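Local coordinates for protein 4-hydroxy-3-methylbut-2-enyl diphosphate reductase (Aquifex aeolicus, PDB 3DNF) that catalyses the reduction of (E)-4-hydroxy-3-methylbut-2-enyl diphosphate to isopentenyl and dimethylallyl diphosphate with an iron-sulfur cluster, the last step of the non-mevalonate isoprenoid pathway, at residues Glu25-Ser30 against Leu53-Ser58; His103-Gln108 against Ile189-Asn194; Glu148-Ala153 against Lys173-Glu178; Glu201-Leu206 against Asp211-Ile216; Glu242-Leu247 against Lys275-Glu280. One frame throughout, in Å; residues are numbered along the deposited sequence. Where two conformers were deposited one is given.

Interaction 1 (Glu25-Ser30 against Leu53-Ser58)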
# COMPACT_ATOMS: atom_id res chain seq x y z
N GLU B 25 -34.86 21.36 7.33
CA GLU B 25 -34.71 22.78 7.70
C GLU B 25 -34.93 23.73 6.52
O GLU B 25 -35.40 24.87 6.72
CB GLU B 25 -33.39 23.06 8.43
CG GLU B 25 -33.38 22.59 9.90
CD GLU B 25 -33.48 23.73 10.94
OE1 GLU B 25 -34.15 24.76 10.71
OE2 GLU B 25 -32.89 23.55 12.04
N SER B 26 -34.63 23.29 5.31
CA SER B 26 -34.80 24.14 4.09
C SER B 26 -36.23 24.55 3.83
O SER B 26 -36.48 25.55 3.15
CB SER B 26 -34.24 23.50 2.82
OG SER B 26 -34.99 22.37 2.39
N LEU B 27 -37.19 23.81 4.38
CA LEU B 27 -38.61 24.17 4.23
C LEU B 27 -38.88 25.57 4.81
O LEU B 27 -39.75 26.24 4.32
CB LEU B 27 -39.48 23.14 4.95
CG LEU B 27 -39.51 21.78 4.21
CD1 LEU B 27 -40.09 20.78 5.27
CD2 LEU B 27 -40.42 21.87 3.03
N LYS B 28 -38.14 25.98 5.85
CA LYS B 28 -38.33 27.23 6.56
C LYS B 28 -37.73 28.43 5.86
O LYS B 28 -37.89 29.55 6.31
CB LYS B 28 -37.80 27.13 8.00
CG LYS B 28 -38.70 26.31 8.93
CD LYS B 28 -38.01 25.91 10.22
CE LYS B 28 -39.01 25.26 11.18
NZ LYS B 28 -38.27 24.65 12.32
N GLU B 29 -37.05 28.21 4.74
CA GLU B 29 -36.41 29.31 3.99
C GLU B 29 -36.77 29.24 2.50
O GLU B 29 -36.33 30.07 1.70
CB GLU B 29 -34.87 29.25 4.13
CG GLU B 29 -34.27 27.92 3.65
CD GLU B 29 -32.71 27.81 3.67
OE1 GLU B 29 -32.03 28.75 3.17
OE2 GLU B 29 -32.18 26.74 4.14
N SER B 30 -37.57 28.24 2.12
CA SER B 30 -37.91 28.03 0.73
C SER B 30 -39.26 28.60 0.29
O SER B 30 -40.33 28.10 0.67
CB SER B 30 -37.86 26.53 0.41
OG SER B 30 -36.51 26.08 0.52
N LEU B 53 -43.84 15.83 4.36
CA LEU B 53 -43.43 17.16 4.88
C LEU B 53 -43.30 18.26 3.84
O LEU B 53 -43.21 19.45 4.20
CB LEU B 53 -42.06 17.07 5.59
CG LEU B 53 -41.89 16.31 6.88
CD1 LEU B 53 -40.42 16.34 7.30
CD2 LEU B 53 -42.81 16.90 7.99
N GLY B 54 -43.24 17.88 2.57
CA GLY B 54 -42.98 18.81 1.47
C GLY B 54 -41.57 18.75 0.85
O GLY B 54 -41.16 19.67 0.12
N VAL B 55 -40.81 17.72 1.19
CA VAL B 55 -39.49 17.48 0.59
C VAL B 55 -39.61 16.35 -0.45
O VAL B 55 -39.75 15.20 -0.10
CB VAL B 55 -38.42 17.19 1.69
CG1 VAL B 55 -37.10 16.81 1.04
CG2 VAL B 55 -38.28 18.39 2.65
N PHE B 56 -39.60 16.73 -1.73
CA PHE B 56 -39.94 15.80 -2.81
C PHE B 56 -38.71 15.28 -3.49
O PHE B 56 -37.80 16.02 -3.75
CB PHE B 56 -40.80 16.52 -3.86
CG PHE B 56 -42.13 17.03 -3.31
CD1 PHE B 56 -43.24 16.20 -3.31
CD2 PHE B 56 -42.24 18.30 -2.73
CE1 PHE B 56 -44.46 16.62 -2.81
CE2 PHE B 56 -43.47 18.73 -2.23
CZ PHE B 56 -44.58 17.88 -2.28
N PRO B 57 -38.69 13.97 -3.78
CA PRO B 57 -37.60 13.36 -4.50
C PRO B 57 -37.73 13.70 -5.98
O PRO B 57 -38.71 13.30 -6.63
CB PRO B 57 -37.84 11.87 -4.27
CG PRO B 57 -39.28 11.74 -4.05
CD PRO B 57 -39.73 12.99 -3.39
N SER B 58 -36.78 14.45 -6.51
CA SER B 58 -36.84 14.79 -7.94
C SER B 58 -36.79 13.56 -8.84
O SER B 58 -36.12 12.58 -8.51
CB SER B 58 -35.84 15.85 -8.31
OG SER B 58 -34.53 15.34 -8.39
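Leu27 lies against the turn Leu53-Gly54 and the side chain of Val55. It leaves its backbone toward that turn. The CG of Leu27 is anti to its own carbonyl carbon (chi1 -72°), and this carries both methyls to the turn. Leu27 CD1 lies 3.6 Å from Leu53 O. The other methyl, CD2 of Leu27, lies 3.7 Å from O of Gly54. The branch point takes part too: Leu27 CG is 3.9 Å from Val55 CG2, and the two side chains cross obliquely. On Val55, CG2 does the touching. Side chain to side chain, Leu53 is met more loosely, Leu27 CD1 being 4.2 Å from Leu53 CB. No hydrogen bond links the two segments. Gly54, with positive phi, closes helix 44-53 in a Schellman motif. With an alanine in place of Leu27, Val55 CG2 would probably lose its neighbour, and the carbonyls of Leu53 and Gly54 the methyls they meet. Beyond Leu27 the chain folds back, and Ser30 OG donates to Ser26 O at 2.7 Å from above the carbonyl plane. Glu29 N reaches the same oxygen from the opposite face. The contact joins the C-terminal end region of helix 14-26 to edge strand 55-57. That strand pairs with strand 34-36, whose Val34 also touches Leu27, while Leu50 of helix 44-53 packs on Val55.

Interaction 2 (His103-Gln108 against Ile189-Asn194). With F3S (Fe3-s4 cluster), chain E.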
# COMPACT_ATOMS: atom_id res chain seq x y z
N HIS B 103 -13.04 15.15 -2.32
CA HIS B 103 -12.90 16.21 -3.34
C HIS B 103 -11.63 17.07 -3.11
O HIS B 103 -10.87 17.38 -4.07
CB HIS B 103 -14.10 17.13 -3.27
CG HIS B 103 -15.41 16.47 -3.57
ND1 HIS B 103 -16.61 17.15 -3.48
CD2 HIS B 103 -15.71 15.21 -3.97
CE1 HIS B 103 -17.59 16.33 -3.79
NE2 HIS B 103 -17.08 15.16 -4.12
N GLU B 104 -11.43 17.45 -1.85
CA GLU B 104 -10.26 18.23 -1.45
C GLU B 104 -8.97 17.45 -1.73
O GLU B 104 -8.01 18.00 -2.26
CB GLU B 104 -10.36 18.63 0.02
CG GLU B 104 -11.47 19.68 0.27
CD GLU B 104 -11.90 19.78 1.74
OE1 GLU B 104 -11.12 19.40 2.65
OE2 GLU B 104 -13.05 20.27 2.00
N ALA B 105 -8.99 16.16 -1.40
CA ALA B 105 -7.80 15.31 -1.46
C ALA B 105 -7.36 15.12 -2.89
O ALA B 105 -6.14 15.14 -3.20
CB ALA B 105 -8.06 13.97 -0.84
N VAL B 106 -8.31 14.94 -3.81
CA VAL B 106 -7.87 14.72 -5.22
C VAL B 106 -7.26 15.99 -5.77
O VAL B 106 -6.26 15.95 -6.55
CB VAL B 106 -8.94 14.10 -6.15
CG1 VAL B 106 -9.39 12.70 -5.66
CG2 VAL B 106 -10.12 15.07 -6.37
N CYS B 107 -7.76 17.12 -5.32
CA CYS B 107 -7.17 18.37 -5.78
C CYS B 107 -5.79 18.67 -5.17
O CYS B 107 -4.91 19.16 -5.86
CB CYS B 107 -8.13 19.54 -5.59
SG CYS B 107 -9.66 19.34 -6.61
N GLN B 108 -5.64 18.38 -3.89
CA GLN B 108 -4.36 18.48 -3.21
C GLN B 108 -3.32 17.60 -3.89
O GLN B 108 -2.23 18.09 -4.18
CB GLN B 108 -4.50 18.13 -1.73
CG GLN B 108 -3.17 18.19 -0.98
CD GLN B 108 -3.23 17.44 0.33
OE1 GLN B 108 -4.32 17.18 0.86
NE2 GLN B 108 -2.08 17.07 0.84
N ILE B 189 -3.92 9.14 0.76
CA ILE B 189 -4.74 9.83 1.74
C ILE B 189 -5.97 8.95 1.98
O ILE B 189 -6.85 8.80 1.11
CB ILE B 189 -5.13 11.23 1.25
CG1 ILE B 189 -3.87 12.05 0.97
CG2 ILE B 189 -6.12 11.89 2.31
CD1 ILE B 189 -4.17 13.38 0.26
N ASN B 190 -6.00 8.34 3.17
CA ASN B 190 -7.05 7.38 3.47
C ASN B 190 -8.37 8.10 3.79
O ASN B 190 -8.57 8.58 4.90
CB ASN B 190 -6.67 6.45 4.62
CG ASN B 190 -7.72 5.34 4.85
OD1 ASN B 190 -8.89 5.47 4.46
ND2 ASN B 190 -7.31 4.30 5.50
N THR B 191 -9.25 8.12 2.81
CA THR B 191 -10.53 8.82 2.96
C THR B 191 -11.72 7.87 3.25
O THR B 191 -12.90 8.27 3.11
CB THR B 191 -10.81 9.60 1.69
OG1 THR B 191 -10.63 8.74 0.57
CG2 THR B 191 -9.90 10.84 1.56
N ILE B 192 -11.43 6.62 3.63
CA ILE B 192 -12.47 5.66 4.03
C ILE B 192 -13.14 6.14 5.31
O ILE B 192 -12.47 6.43 6.29
CB ILE B 192 -11.90 4.23 4.24
CG1 ILE B 192 -11.34 3.72 2.90
CG2 ILE B 192 -12.96 3.28 4.82
CD1 ILE B 192 -10.75 2.29 2.96
N CYS B 193 -14.47 6.18 5.29
CA CYS B 193 -15.23 6.63 6.45
C CYS B 193 -15.42 5.46 7.40
O CYS B 193 -15.73 4.35 6.95
CB CYS B 193 -16.57 7.21 5.99
SG CYS B 193 -17.64 7.59 7.36
N ASN B 194 -15.25 5.69 8.71
CA ASN B 194 -15.38 4.59 9.68
C ASN B 194 -16.82 4.26 10.10
O ASN B 194 -17.02 3.35 10.93
CB ASN B 194 -14.52 4.83 10.94
CG ASN B 194 -14.92 6.10 11.72
OD1 ASN B 194 -15.92 6.77 11.42
ND2 ASN B 194 -14.12 6.43 12.73
FE1 F3S E . -19.54 8.24 6.15
FE3 F3S E . -20.56 10.58 5.23
FE4 F3S E . -21.91 8.61 5.82
S1 F3S E . -18.83 9.39 4.35
S2 F3S E . -21.10 6.59 5.85
S3 F3S E . -20.83 9.72 7.32
S4 F3S E . -22.62 10.06 4.36
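Ile189, at the end of strand 185-189, makes most of this contact with Ala105 and Gln108 of helix 97-111. Its CG1 is anti to the carbonyl carbon (chi1 -59°), which sends CD1 to the helix. There Ile189 CD1 lies 4.1 Å from Ala105 CB. Ile189 CD1 is also 3.8 Å from Gln108 OE1, a van der Waals approach. Gln108 is extended beyond CG, and its amide NE2 is held by Glu112, just past the end of the helix. Asn190 makes no contact with the helix segment. Asn190 OD1 accepts from Ile192 N at 2.9 Å, closing an Asx turn, and the donor lies nearly along the C=O axis. Its ND2 bonds to Ala180 O of the second subunit. Thr191 returns to the helix more loosely, with CG2 4.4 Å from Ala105 CB. Its OG1 bonds to Ala163 O. Ile192 packs on Phe172 of helix 169-182. At Cys193 the segment reaches the cofactor. The SG, anti to the backbone N (chi1 173°), binds iron FE1 of the Fe3-S4 cluster. Cys13 and Cys96 belong to the same cluster pocket. Cys193 comes just before the turn into helix 195-206, and its side chain caps a backbone N there. The contact joins helix 97-111 to the end of edge strand 185-189 in the parallel sheet of an open alpha/beta lobe. Val162 of the adjoining strand 158-163 touches both Ala105 and Thr191, and helix 125-136 packs against Val106.

Interaction 3 (Glu148-Ala153 against Lys173-Glu178)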
# COMPACT_ATOMS: atom_id res chain seq x y z
N GLU B 148 -7.25 -5.35 -11.83
CA GLU B 148 -6.86 -5.20 -13.24
C GLU B 148 -6.90 -3.73 -13.69
O GLU B 148 -6.21 -3.38 -14.66
CB GLU B 148 -7.75 -6.06 -14.15
CG GLU B 148 -7.15 -7.42 -14.48
CD GLU B 148 -7.44 -7.85 -15.92
OE1 GLU B 148 -8.58 -7.63 -16.41
OE2 GLU B 148 -6.52 -8.41 -16.58
N ASP B 149 -7.65 -2.90 -12.97
CA ASP B 149 -7.74 -1.46 -13.27
C ASP B 149 -6.44 -0.67 -13.02
O ASP B 149 -6.28 0.44 -13.54
CB ASP B 149 -8.87 -0.80 -12.47
CG ASP B 149 -10.26 -1.22 -12.93
OD1 ASP B 149 -10.44 -1.54 -14.11
OD2 ASP B 149 -11.20 -1.18 -12.11
N ILE B 150 -5.50 -1.20 -12.23
CA ILE B 150 -4.32 -0.43 -11.86
C ILE B 150 -3.27 -0.19 -12.96
O ILE B 150 -2.41 0.68 -12.84
CB ILE B 150 -3.62 -0.97 -10.59
CG1 ILE B 150 -2.94 -2.31 -10.87
CG2 ILE B 150 -4.61 -1.09 -9.45
CD1 ILE B 150 -2.04 -2.75 -9.71
N GLY B 151 -3.34 -0.99 -14.04
CA GLY B 151 -2.42 -0.88 -15.18
C GLY B 151 -2.00 0.53 -15.59
O GLY B 151 -0.82 0.82 -15.71
N GLU B 152 -2.98 1.41 -15.81
CA GLU B 152 -2.69 2.76 -16.26
C GLU B 152 -1.90 3.59 -15.22
O GLU B 152 -1.03 4.37 -15.58
CB GLU B 152 -3.98 3.47 -16.68
CG GLU B 152 -3.80 4.85 -17.29
CD GLU B 152 -3.29 4.82 -18.72
OE1 GLU B 152 -3.21 3.72 -19.32
OE2 GLU B 152 -2.95 5.90 -19.24
N ALA B 153 -2.21 3.41 -13.93
CA ALA B 153 -1.47 4.09 -12.88
C ALA B 153 0.00 3.65 -12.83
O ALA B 153 0.86 4.45 -12.47
CB ALA B 153 -2.19 3.92 -11.46
N LYS B 173 -6.38 -1.87 0.90
CA LYS B 173 -5.07 -2.31 1.40
C LYS B 173 -4.25 -3.02 0.29
O LYS B 173 -3.05 -2.77 0.13
CB LYS B 173 -5.23 -3.18 2.66
CG LYS B 173 -3.98 -3.88 3.09
CD LYS B 173 -4.17 -4.65 4.36
CE LYS B 173 -2.89 -5.36 4.71
NZ LYS B 173 -3.12 -6.22 5.90
N GLU B 174 -4.94 -3.87 -0.48
CA GLU B 174 -4.34 -4.60 -1.59
C GLU B 174 -3.86 -3.68 -2.71
O GLU B 174 -2.73 -3.88 -3.21
CB GLU B 174 -5.34 -5.65 -2.14
CG GLU B 174 -4.88 -6.40 -3.38
CD GLU B 174 -3.76 -7.38 -3.10
OE1 GLU B 174 -3.52 -7.70 -1.91
OE2 GLU B 174 -3.10 -7.84 -4.07
N VAL B 175 -4.72 -2.74 -3.12
CA VAL B 175 -4.40 -1.77 -4.19
C VAL B 175 -3.20 -0.91 -3.79
O VAL B 175 -2.28 -0.70 -4.59
CB VAL B 175 -5.61 -0.82 -4.52
CG1 VAL B 175 -5.13 0.29 -5.51
CG2 VAL B 175 -6.73 -1.60 -5.11
N VAL B 176 -3.24 -0.37 -2.58
CA VAL B 176 -2.14 0.46 -2.09
C VAL B 176 -0.80 -0.31 -2.10
O VAL B 176 0.20 0.18 -2.61
CB VAL B 176 -2.45 1.04 -0.68
CG1 VAL B 176 -1.17 1.62 -0.03
CG2 VAL B 176 -3.60 2.08 -0.74
N GLY B 177 -0.80 -1.52 -1.56
CA GLY B 177 0.41 -2.32 -1.46
C GLY B 177 0.92 -2.67 -2.84
O GLY B 177 2.11 -2.56 -3.11
N GLU B 178 0.00 -3.05 -3.73
CA GLU B 178 0.39 -3.45 -5.07
C GLU B 178 0.99 -2.29 -5.86
O GLU B 178 2.09 -2.41 -6.41
CB GLU B 178 -0.80 -4.09 -5.81
CG GLU B 178 -0.39 -4.76 -7.14
CD GLU B 178 0.62 -5.91 -7.01
OE1 GLU B 178 0.66 -6.61 -5.97
OE2 GLU B 178 1.38 -6.12 -7.98
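Ile150, following a 3-10 segment, packs on helix 169-182, within the open alpha/beta lobe built on the parallel sheet of strands 141-144, 115-119, 158-163 and 185-189. Just before it, Asp149 ties down the turn: its OD2 accepts from the backbone N of Glu145 and of Thr146, and its OD1 forms a salt bridge with Lys122. Ile150 follows, the one residue of Glu148-Ala153 to touch the helix segment. Its side chain is buried and leaves the backbone toward the helix. Ile150 CG2 meets Val175 CG1 at 4.2 Å. Both residues also pack on Val144, so strand 141-144 underlies the contact. The longer branch of Ile150 goes to Glu178, which lends it only its aliphatic part. The carboxylate of Glu178 turns to other partners: OE1 forms a salt bridge with Lys173 of the second subunit, and OE2 accepts from Trp182 NE1. The contact therefore backs onto the subunit interface. No hydrogen bond joins the two segments. The CG1 of Ile150 sits between the backbone N and the carbonyl carbon (chi1 70°), a crowded position. Ile150 and Glu178 lie roughly perpendicular, and Ile150 CD1 rests 3.7 Å from Glu178 CG.

Interaction 4 (Glu201-Leu206 against Asp211-Ile216)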
# COMPACT_ATOMS: atom_id res chain seq x y z
N GLU B 201 -18.87 -2.94 14.88
CA GLU B 201 -18.20 -3.22 16.16
C GLU B 201 -19.10 -3.02 17.37
O GLU B 201 -18.95 -3.70 18.39
CB GLU B 201 -16.93 -2.38 16.31
CG GLU B 201 -15.86 -2.59 15.21
CD GLU B 201 -15.51 -4.06 14.95
OE1 GLU B 201 -15.42 -4.84 15.92
OE2 GLU B 201 -15.32 -4.41 13.77
N SER B 202 -20.02 -2.07 17.26
CA SER B 202 -21.04 -1.84 18.28
C SER B 202 -22.00 -3.03 18.40
O SER B 202 -22.42 -3.37 19.50
CB SER B 202 -21.80 -0.55 17.98
OG SER B 202 -22.78 -0.29 18.97
N VAL B 203 -22.32 -3.65 17.26
CA VAL B 203 -23.11 -4.90 17.23
C VAL B 203 -22.29 -6.06 17.80
O VAL B 203 -22.82 -6.87 18.58
CB VAL B 203 -23.62 -5.21 15.80
CG1 VAL B 203 -24.04 -6.67 15.67
CG2 VAL B 203 -24.77 -4.29 15.47
N LYS B 204 -21.01 -6.13 17.43
CA LYS B 204 -20.09 -7.13 17.99
C LYS B 204 -20.05 -7.12 19.52
O LYS B 204 -20.08 -8.18 20.14
CB LYS B 204 -18.67 -6.94 17.45
CG LYS B 204 -18.43 -7.50 16.06
CD LYS B 204 -17.06 -8.18 15.97
CE LYS B 204 -16.71 -8.56 14.53
NZ LYS B 204 -16.43 -7.37 13.69
N LYS B 205 -19.99 -5.92 20.10
CA LYS B 205 -19.94 -5.78 21.55
C LYS B 205 -21.29 -6.06 22.22
O LYS B 205 -21.34 -6.64 23.31
CB LYS B 205 -19.42 -4.39 21.95
CG LYS B 205 -17.95 -4.14 21.62
CD LYS B 205 -17.40 -2.87 22.30
CE LYS B 205 -18.16 -1.59 21.90
NZ LYS B 205 -17.90 -1.07 20.51
N LEU B 206 -22.38 -5.66 21.57
CA LEU B 206 -23.70 -5.82 22.17
C LEU B 206 -24.24 -7.25 22.05
O LEU B 206 -24.85 -7.77 23.00
CB LEU B 206 -24.69 -4.80 21.61
CG LEU B 206 -26.01 -4.62 22.38
CD1 LEU B 206 -25.78 -4.29 23.86
CD2 LEU B 206 -26.92 -3.56 21.73
N ASP B 211 -29.96 -11.14 25.42
CA ASP B 211 -30.64 -12.39 25.08
C ASP B 211 -31.03 -12.49 23.60
O ASP B 211 -30.79 -13.51 22.96
CB ASP B 211 -31.85 -12.61 25.98
CG ASP B 211 -31.42 -12.97 27.42
OD1 ASP B 211 -30.54 -14.02 27.50
OD2 ASP B 211 -31.95 -12.20 28.47
N VAL B 212 -31.63 -11.43 23.07
CA VAL B 212 -32.04 -11.39 21.67
C VAL B 212 -31.47 -10.15 21.02
O VAL B 212 -31.44 -9.08 21.63
CB VAL B 212 -33.59 -11.43 21.49
CG1 VAL B 212 -34.29 -10.55 22.52
CG2 VAL B 212 -34.01 -11.02 20.07
N MET B 213 -31.01 -10.33 19.78
CA MET B 213 -30.56 -9.24 18.93
C MET B 213 -31.56 -9.02 17.80
O MET B 213 -31.93 -9.95 17.09
CB MET B 213 -29.17 -9.57 18.36
CG MET B 213 -28.01 -9.16 19.26
SD MET B 213 -27.99 -7.37 19.60
CE MET B 213 -27.55 -6.63 18.03
N ILE B 214 -31.99 -7.76 17.65
CA ILE B 214 -32.82 -7.33 16.52
C ILE B 214 -32.02 -6.42 15.59
O ILE B 214 -31.47 -5.40 16.02
CB ILE B 214 -34.10 -6.57 16.98
CG1 ILE B 214 -34.91 -7.39 18.00
CG2 ILE B 214 -34.96 -6.13 15.77
CD1 ILE B 214 -35.37 -8.79 17.53
N ILE B 215 -31.94 -6.81 14.32
CA ILE B 215 -31.25 -6.04 13.28
C ILE B 215 -32.29 -5.53 12.28
O ILE B 215 -33.00 -6.32 11.64
CB ILE B 215 -30.14 -6.88 12.57
CG1 ILE B 215 -29.06 -7.38 13.57
CG2 ILE B 215 -29.54 -6.13 11.37
CD1 ILE B 215 -28.32 -6.29 14.36
N ILE B 216 -32.39 -4.20 12.16
CA ILE B 216 -33.40 -3.59 11.31
C ILE B 216 -32.78 -3.08 9.99
O ILE B 216 -31.65 -2.58 9.97
CB ILE B 216 -34.14 -2.43 12.04
CG1 ILE B 216 -34.66 -2.88 13.40
CG2 ILE B 216 -35.31 -1.90 11.19
CD1 ILE B 216 -34.86 -1.73 14.37
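Val203 and Leu206 of helix 195-206 pack on Met213 and Ile215 of strand 212-216. All four are buried. The closer part is at Val203, which uses both methyls. Val203 CG1 is 4.2 Å from Met213 CE, and Val203 CG2 is 4.2 Å from Ile215 CD1. One valine thus spans two strand residues that face the same side of the sheet. The Met213 chain bends at each torsion (chi2 -59°, chi3 -70°). Its sulfur also faces the helix, with Met213 SD 4.4 Å from Leu206 CG. No hydrogen bond crosses between the segments, and the packing is purely apolar. The other side of the helix is different. Lys205 is exposed, and Lys204 leaves the helix on the side away from the strand. Lys204 NZ makes a salt bridge with Glu201 OE2 at 3.2 Å, weak as a hydrogen bond. The segment axes are 10.6 Å apart at closest and run nearly antiparallel, at 161°. This is a helix lying over a parallel sheet, joined to the next strand by a short loop, as in open alpha/beta folds. Helix 222-234 flanks it, with Leu227 and Ile230 on Val203. Strand 212-216 is an inner strand between 257-262 and 238-241, and Ser261 of the former touches both Val203 and Ile215.

Interaction 5 (Glu242-Leu247 against Lys275-Glu280)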
# COMPACT_ATOMS: atom_id res chain seq x y z
N GLU B 242 -37.57 -5.80 8.63
CA GLU B 242 -37.74 -4.54 7.91
C GLU B 242 -38.75 -3.61 8.61
O GLU B 242 -38.66 -2.39 8.49
CB GLU B 242 -38.19 -4.80 6.48
CG GLU B 242 -37.09 -5.28 5.56
CD GLU B 242 -37.56 -5.49 4.13
OE1 GLU B 242 -38.74 -5.88 3.94
OE2 GLU B 242 -36.76 -5.27 3.20
N THR B 243 -39.68 -4.22 9.34
CA THR B 243 -40.75 -3.50 10.04
C THR B 243 -40.99 -4.12 11.41
O THR B 243 -40.79 -5.33 11.60
CB THR B 243 -42.08 -3.52 9.20
OG1 THR B 243 -41.84 -2.96 7.90
CG2 THR B 243 -43.18 -2.70 9.87
N ALA B 244 -41.44 -3.30 12.36
CA ALA B 244 -41.93 -3.78 13.66
C ALA B 244 -43.01 -4.87 13.54
O ALA B 244 -43.18 -5.68 14.46
CB ALA B 244 -42.44 -2.62 14.50
N GLU B 245 -43.73 -4.87 12.41
CA GLU B 245 -44.76 -5.88 12.12
C GLU B 245 -44.22 -7.30 12.18
O GLU B 245 -44.96 -8.23 12.50
CB GLU B 245 -45.38 -5.65 10.73
CG GLU B 245 -46.19 -4.36 10.57
CD GLU B 245 -47.31 -4.22 11.60
OE1 GLU B 245 -47.48 -3.10 12.13
OE2 GLU B 245 -48.00 -5.22 11.89
N GLU B 246 -42.94 -7.45 11.87
CA GLU B 246 -42.31 -8.77 11.80
C GLU B 246 -41.91 -9.34 13.16
O GLU B 246 -41.69 -10.55 13.28
CB GLU B 246 -41.12 -8.73 10.85
CG GLU B 246 -41.49 -8.30 9.44
CD GLU B 246 -40.29 -8.04 8.57
OE1 GLU B 246 -39.49 -8.98 8.35
OE2 GLU B 246 -40.14 -6.90 8.10
N LEU B 247 -41.84 -8.48 14.17
CA LEU B 247 -41.50 -8.89 15.54
C LEU B 247 -42.46 -9.92 16.11
O LEU B 247 -43.59 -9.60 16.48
CB LEU B 247 -41.44 -7.67 16.47
CG LEU B 247 -40.28 -6.69 16.31
CD1 LEU B 247 -40.56 -5.36 17.02
CD2 LEU B 247 -38.96 -7.31 16.80
N LYS B 275 -38.60 -0.53 18.94
CA LYS B 275 -38.39 -0.47 20.38
C LYS B 275 -39.70 -0.50 21.16
O LYS B 275 -39.84 -1.28 22.11
CB LYS B 275 -37.55 0.76 20.77
CG LYS B 275 -37.36 0.96 22.27
CD LYS B 275 -36.46 2.14 22.54
CE LYS B 275 -36.31 2.38 24.02
NZ LYS B 275 -34.93 2.82 24.32
N SER B 276 -40.66 0.34 20.79
CA SER B 276 -41.89 0.40 21.57
C SER B 276 -42.87 -0.74 21.26
O SER B 276 -43.79 -1.00 22.04
CB SER B 276 -42.56 1.77 21.50
OG SER B 276 -42.51 2.31 20.20
N ARG B 277 -42.67 -1.43 20.14
CA ARG B 277 -43.42 -2.67 19.87
C ARG B 277 -42.86 -3.80 20.74
O ARG B 277 -43.62 -4.62 21.25
CB ARG B 277 -43.44 -3.01 18.37
CG ARG B 277 -43.93 -4.43 17.96
CD ARG B 277 -45.02 -5.03 18.86
NE ARG B 277 -46.38 -4.91 18.33
CZ ARG B 277 -47.38 -5.73 18.63
NH1 ARG B 277 -47.19 -6.75 19.46
NH2 ARG B 277 -48.57 -5.54 18.09
N ILE B 278 -41.54 -3.82 20.92
CA ILE B 278 -40.90 -4.77 21.84
C ILE B 278 -41.38 -4.54 23.28
O ILE B 278 -41.68 -5.50 24.00
CB ILE B 278 -39.35 -4.75 21.73
CG1 ILE B 278 -38.92 -5.33 20.37
CG2 ILE B 278 -38.70 -5.52 22.87
CD1 ILE B 278 -37.47 -5.08 20.01
N GLN B 279 -41.49 -3.27 23.67
CA GLN B 279 -42.06 -2.90 24.97
C GLN B 279 -43.54 -3.26 25.11
O GLN B 279 -44.03 -3.48 26.22
CB GLN B 279 -41.85 -1.41 25.25
CG GLN B 279 -40.46 -1.08 25.77
CD GLN B 279 -40.09 0.39 25.60
OE1 GLN B 279 -40.52 1.04 24.65
NE2 GLN B 279 -39.28 0.90 26.51
N GLU B 280 -44.24 -3.32 23.97
CA GLU B 280 -45.64 -3.72 23.92
C GLU B 280 -45.79 -5.24 23.99
O GLU B 280 -46.81 -5.75 24.47
CB GLU B 280 -46.29 -3.19 22.64
CG GLU B 280 -47.81 -3.23 22.65
CD GLU B 280 -48.41 -3.55 21.30
OE1 GLU B 280 -48.35 -2.68 20.40
OE2 GLU B 280 -48.93 -4.67 21.13
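This is a largely apolar contact between a 3-10 turn and a helix, where the loop after edge strand 238-241 meets helix 268-281. Leu247 carries most of it. Its CG is anti to the carbonyl carbon (chi1 -71°), which leads CD1 in between two helix residues. Leu247 CD1 is 3.6 Å from Arg277 CG and 3.7 Å from Ile278 CG1. The leucine and the arginine lie side by side, pointing opposite ways, while Leu247 runs roughly perpendicular to Ile278. Ala244 adds a second point, with its CB 4.0 Å from Arg277 CB. Arg277 therefore gives its aliphatic base to the contact. The unit is an open alpha/beta lobe, in which the segment 242-247 leaves strand 238-241 and helix 268-281 covers one side of the sheet. Phe252 and Val258 also pack on Ile278, and Phe252 and Val274 on Leu247. Cutting Leu247 back to an alanine is likely to leave a gap beside Ile278 CG1 and strip the Arg277 methylenes of one of their apolar neighbours. The turn itself is tied by Glu246 OE2, which takes Glu242 N at 2.8 Å and Thr243 N at 3.0 Å from the same face of the carboxylate. At the far end of Arg277, Glu280 OE2 sits above one guanidinium face, offset toward the rim, 3.2 Å from Arg277 NH2. The pairing there is by charge, as no N-H points at the oxygen.

How the interactions relate
The five contacts lie in lobes built on three parallel sheets of one chain, in keeping with a trilobal protein. Interaction 1 lies in one lobe, interactions 2 and 3 in a second, interactions 4 and 5 in the third. Interaction 2 alone holds a cluster ligand, Cys193. Its Thr191 side chain is about 6 Å from that of Thr165, a predicted substrate-binding residue. Interaction 3 is nested in the loop closed by interaction 2, nearest atoms about 6 Å apart, and both touch the second subunit. Interactions 4 and 5 meet directly: Ile214 CD1 lies 4.0 Å from Leu247 CD2. Interaction 1 stands apart, its centre about 30 Å from those of interactions 2 and 5.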